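Local coordinates for nitroreductase family protein (Lactobacillus plantarum, PDB 4QLX) that uses FMN and probably NADH to reduce the enone of 10-oxo-octadecenoic acid, a step in the saturation of polyunsaturated fatty acids, at residues 16-21 with 155-160; 45-50 with 149-154. One frame throughout, in Å; residues are numbered along the deposited sequence.

Contact 1: 16-21 with 155-160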
# COMPACT_ATOMS: atom_id res chain seq x y z
N ALA A 16 7.99 3.76 12.84
CA ALA A 16 8.54 2.43 13.04
C ALA A 16 7.57 1.54 13.82
O ALA A 16 7.31 0.39 13.45
CB ALA A 16 9.88 2.52 13.76
N ASP A 17 7.00 2.09 14.88
CA ASP A 17 6.03 1.33 15.67
C ASP A 17 4.77 1.05 14.85
O ASP A 17 4.26 -0.08 14.84
CB ASP A 17 5.67 2.06 16.96
CG ASP A 17 4.73 1.25 17.84
OD1 ASP A 17 5.14 0.19 18.34
OD2 ASP A 17 3.57 1.68 18.03
N VAL A 18 4.26 2.06 14.17
CA VAL A 18 3.05 1.88 13.39
C VAL A 18 3.23 0.80 12.33
O VAL A 18 2.44 -0.14 12.26
CB VAL A 18 2.61 3.21 12.73
CG1 VAL A 18 1.54 2.95 11.67
CG2 VAL A 18 2.08 4.15 13.80
N MET A 19 4.29 0.92 11.53
CA MET A 19 4.50 0.00 10.41
C MET A 19 5.11 -1.35 10.77
O MET A 19 4.70 -2.39 10.24
CB MET A 19 5.39 0.69 9.35
CG MET A 19 5.62 -0.13 8.08
SD MET A 19 6.69 0.75 6.90
CE MET A 19 5.85 2.33 6.83
N PHE A 20 6.11 -1.36 11.65
CA PHE A 20 6.87 -2.59 11.91
C PHE A 20 6.30 -3.43 13.07
O PHE A 20 6.67 -4.60 13.24
CB PHE A 20 8.34 -2.24 12.20
CG PHE A 20 8.99 -1.43 11.12
CD1 PHE A 20 8.58 -1.55 9.79
CD2 PHE A 20 10.01 -0.54 11.42
CE1 PHE A 20 9.18 -0.80 8.79
CE2 PHE A 20 10.61 0.22 10.42
CZ PHE A 20 10.19 0.09 9.10
N ASN A 21 5.41 -2.84 13.86
CA ASN A 21 4.69 -3.60 14.89
C ASN A 21 3.23 -3.77 14.51
O ASN A 21 2.38 -4.04 15.38
CB ASN A 21 4.78 -2.91 16.25
CG ASN A 21 6.14 -3.08 16.89
OD1 ASN A 21 6.75 -4.15 16.81
ND2 ASN A 21 6.63 -2.02 17.52
N LEU A 155 -4.51 2.76 4.73
CA LEU A 155 -5.61 2.78 5.71
C LEU A 155 -5.27 1.86 6.90
O LEU A 155 -5.62 2.16 8.05
CB LEU A 155 -6.93 2.36 5.04
CG LEU A 155 -8.20 2.42 5.91
CD1 LEU A 155 -8.32 3.77 6.62
CD2 LEU A 155 -9.44 2.16 5.08
N LEU A 156 -4.55 0.77 6.64
CA LEU A 156 -4.10 -0.12 7.72
C LEU A 156 -3.16 0.62 8.67
O LEU A 156 -3.19 0.41 9.89
CB LEU A 156 -3.41 -1.36 7.16
CG LEU A 156 -4.22 -2.40 6.39
CD1 LEU A 156 -3.27 -3.44 5.85
CD2 LEU A 156 -5.26 -3.09 7.29
N LEU A 157 -2.32 1.49 8.10
CA LEU A 157 -1.37 2.25 8.91
C LEU A 157 -2.10 3.38 9.63
O LEU A 157 -1.88 3.61 10.82
CB LEU A 157 -0.22 2.81 8.02
CG LEU A 157 0.58 1.71 7.32
CD1 LEU A 157 1.64 2.23 6.36
CD2 LEU A 157 1.25 0.81 8.38
N VAL A 158 -2.98 4.07 8.91
CA VAL A 158 -3.77 5.15 9.49
C VAL A 158 -4.54 4.62 10.70
O VAL A 158 -4.56 5.26 11.75
CB VAL A 158 -4.75 5.75 8.46
CG1 VAL A 158 -5.75 6.66 9.15
CG2 VAL A 158 -3.96 6.54 7.41
N ALA A 159 -5.12 3.44 10.55
CA ALA A 159 -5.87 2.82 11.65
C ALA A 159 -5.02 2.78 12.92
O ALA A 159 -5.48 3.20 13.99
CB ALA A 159 -6.32 1.41 11.25
N ARG A 160 -3.78 2.31 12.79
CA ARG A 160 -2.86 2.21 13.92
C ARG A 160 -2.41 3.58 14.42
O ARG A 160 -2.30 3.80 15.62
CB ARG A 160 -1.64 1.34 13.55
CG ARG A 160 -1.93 -0.16 13.71
CD ARG A 160 -0.72 -1.06 13.41
NE ARG A 160 0.49 -0.71 14.15
CZ ARG A 160 0.68 -0.90 15.46
NH1 ARG A 160 -0.29 -1.43 16.22
NH2 ARG A 160 1.83 -0.55 16.01
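The C-terminal end of the short helix 15-20 is gripped by R160 of the long helix 137-161, which donates to two of its carbonyls. R160 NE gives a hydrogen bond of 2.8 Å to V18 O, in the carbonyl plane and on a lone pair, while R160 NH2 reaches D17 O at 2.7 Å from above that carbonyl's plane. N21 N meets D17 O from the opposite face, so two donors grip this oxygen. Extended at chi2, the chain of R160 bends at chi3 (53°), which turns the guanidinium edge toward both carbonyls, and N21 O lies over one of its faces. D17 OD2 adds a long salt bridge to R160 NH2 (3.5 Å), its carboxylate steeply tilted against the guanidinium. Replacing R160 with a leucine would probably leave V18 O without this donor and D17 without its charged mate. Beneath the polar layer, branched, apolar V18 and L157 suit this buried side: V18 CG1 touches L157 CD2 at 3.9 Å. The two short helical segments run at 132°, their axes 9.3 Å apart. R160 NH1 pairs with D165 at the start of strand 165-169, L155 and V158 face helix 36-46, and L157 packs on L157 of the second subunit.

Contact 2: 45-50 with 149-154. With FMN (flavin mononucleotide), chain J.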
# COMPACT_ATOMS: atom_id res chain seq x y z
N GLU A 45 -7.34 10.55 5.20
CA GLU A 45 -5.90 10.42 5.44
C GLU A 45 -5.25 9.32 4.57
O GLU A 45 -4.18 9.52 3.99
CB GLU A 45 -5.64 10.16 6.92
CG GLU A 45 -5.84 11.41 7.77
CD GLU A 45 -5.93 11.14 9.27
OE1 GLU A 45 -5.95 9.95 9.68
OE2 GLU A 45 -5.99 12.12 10.04
N ALA A 46 -5.92 8.18 4.45
CA ALA A 46 -5.43 7.11 3.58
C ALA A 46 -5.39 7.52 2.10
O ALA A 46 -4.54 7.06 1.34
CB ALA A 46 -6.30 5.87 3.73
N ALA A 47 -6.30 8.40 1.71
CA ALA A 47 -6.45 8.74 0.29
C ALA A 47 -5.46 9.81 -0.14
O ALA A 47 -5.52 10.31 -1.27
CB ALA A 47 -7.88 9.19 -0.01
N THR A 48 -4.55 10.17 0.77
CA THR A 48 -3.32 10.86 0.37
C THR A 48 -2.42 9.93 -0.45
O THR A 48 -1.45 10.37 -1.07
CB THR A 48 -2.53 11.39 1.60
OG1 THR A 48 -2.14 10.29 2.44
CG2 THR A 48 -3.39 12.34 2.42
N ALA A 49 -2.76 8.64 -0.48
CA ALA A 49 -2.03 7.65 -1.30
C ALA A 49 -1.87 8.07 -2.78
O ALA A 49 -2.69 8.82 -3.30
CB ALA A 49 -2.76 6.27 -1.22
N PRO A 50 -0.81 7.58 -3.45
CA PRO A 50 -0.65 7.80 -4.89
C PRO A 50 -1.64 6.94 -5.66
O PRO A 50 -2.22 6.02 -5.09
CB PRO A 50 0.78 7.35 -5.17
CG PRO A 50 0.95 6.22 -4.19
CD PRO A 50 0.27 6.71 -2.93
N SER A 149 -5.25 -1.11 -3.60
CA SER A 149 -4.33 -1.81 -2.70
C SER A 149 -3.42 -0.81 -1.99
O SER A 149 -3.11 -0.98 -0.82
CB SER A 149 -3.52 -2.85 -3.47
OG SER A 149 -4.38 -3.76 -4.16
N VAL A 150 -2.96 0.23 -2.69
CA VAL A 150 -2.07 1.16 -2.01
C VAL A 150 -2.84 2.04 -1.03
O VAL A 150 -2.30 2.41 0.02
CB VAL A 150 -1.26 2.07 -2.98
CG1 VAL A 150 -0.38 1.21 -3.91
CG2 VAL A 150 -2.16 3.02 -3.78
N VAL A 151 -4.10 2.37 -1.34
CA VAL A 151 -4.88 3.15 -0.38
C VAL A 151 -5.28 2.24 0.80
O VAL A 151 -5.34 2.69 1.94
CB VAL A 151 -6.13 3.84 -1.03
CG1 VAL A 151 -7.27 2.85 -1.25
CG2 VAL A 151 -6.63 4.98 -0.16
N GLY A 152 -5.50 0.96 0.52
CA GLY A 152 -5.81 0.01 1.59
C GLY A 152 -4.66 -0.16 2.57
O GLY A 152 -4.83 -0.20 3.79
N MET A 153 -3.46 -0.27 2.01
CA MET A 153 -2.24 -0.33 2.81
C MET A 153 -2.10 0.93 3.67
O MET A 153 -1.76 0.84 4.84
CB MET A 153 -1.00 -0.50 1.92
CG MET A 153 0.31 -0.76 2.71
SD MET A 153 0.32 -2.29 3.67
CE MET A 153 0.30 -1.67 5.35
N GLN A 154 -2.39 2.10 3.12
CA GLN A 154 -2.27 3.30 3.94
C GLN A 154 -3.33 3.30 5.03
O GLN A 154 -3.07 3.74 6.14
CB GLN A 154 -2.33 4.59 3.09
CG GLN A 154 -1.03 4.81 2.31
CD GLN A 154 -0.62 6.27 2.20
OE1 GLN A 154 0.57 6.60 2.27
NE2 GLN A 154 -1.60 7.17 2.03
N1 FMN J . 4.07 8.65 -12.35
C2 FMN J . 4.80 8.79 -13.52
O2 FMN J . 5.40 9.84 -13.75
N3 FMN J . 4.82 7.77 -14.45
C4 FMN J . 4.14 6.60 -14.21
O4 FMN J . 4.15 5.68 -15.02
C4A FMN J . 3.43 6.45 -13.04
N5 FMN J . 2.76 5.27 -12.82
C5A FMN J . 2.06 5.08 -11.65
C6 FMN J . 1.41 3.87 -11.44
C7 FMN J . 0.71 3.67 -10.27
C7M FMN J . -0.01 2.37 -10.02
C8 FMN J . 0.67 4.67 -9.31
C8M FMN J . -0.10 4.41 -8.05
C9 FMN J . 1.32 5.89 -9.51
C9A FMN J . 2.03 6.10 -10.69
N10 FMN J . 2.68 7.32 -10.94
C10 FMN J . 3.40 7.47 -12.10
C1' FMN J . 2.67 8.44 -9.94
C2' FMN J . 1.31 9.19 -10.01
O2' FMN J . 1.21 9.97 -11.21
C3' FMN J . 1.09 10.03 -8.74
O3' FMN J . 0.97 9.14 -7.61
C4' FMN J . -0.19 10.88 -8.75
O4' FMN J . -0.11 11.90 -9.70
C5' FMN J . -0.44 11.51 -7.38
O5' FMN J . 0.65 12.34 -7.06
P FMN J . 1.57 12.10 -5.75
O1P FMN J . 0.73 12.18 -4.50
O2P FMN J . 2.20 10.74 -5.81
O3P FMN J . 2.64 13.20 -5.76
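Q154 lays its side chain against the turn that follows helix 36-46, its CB near A46 and its CD close to A49 CB (4.0 Å). The bend at chi2 (-143°) directs the amide into the turn, where NE2 donates to A46 O at 3.0 Å and to T48 OG1 at 3.2 Å. Both acceptors lie near the amide plane, as suits a group with two coplanar N-H bonds. A46 O is approached from above its plane and also takes A49 N from the same face, closing the type I turn A46-A49. T48 OG1, set between its own N and carbonyl carbon (chi1 62°), donates a hydrogen bond to E45 O at 2.7 Å, while the same oxygen accepts from Q154 NE2. A threonine thus relays the bond from the glutamine to the helix end.

Alanines keep the turn close to helix 137-161: V151 CG2 comes to 3.3 Å from A46 O, and A49 CB sits 4.2 Å from V151 CB. V150 CG2 lies 3.3 Å from P50 O, a buried oxygen with no hydrogen-bonding partner in the model. Beyond it, P50 CB is 3.0 Å from FMN O3', and R22 of the second subunit hydrogen-bonds both T48 O and the FMN. Such a flavin pocket, built from both subunits at the dimer interface, is characteristic of the nitroreductase fold.

From the N terminus the chain passes first through helix 15-20, then through helix 36-46 and its exit turn, and much later through helix 137-161, where both are met. Contact 2 closes the inner loop, 45-50 to 149-154, and contact 1 closes the wider loop around it, so the two nest without crossing. Their order reverses along the long helix: its earlier turns receive the later segment. The contacts meet directly where V158 CG1 packs 3.3 Å from E45 OE1 and L155 lies against A46. Helix 137-161 thereby joins the N-terminal helix and the turn that leads into the flavin pocket at P50, and both contacts also touch the second subunit.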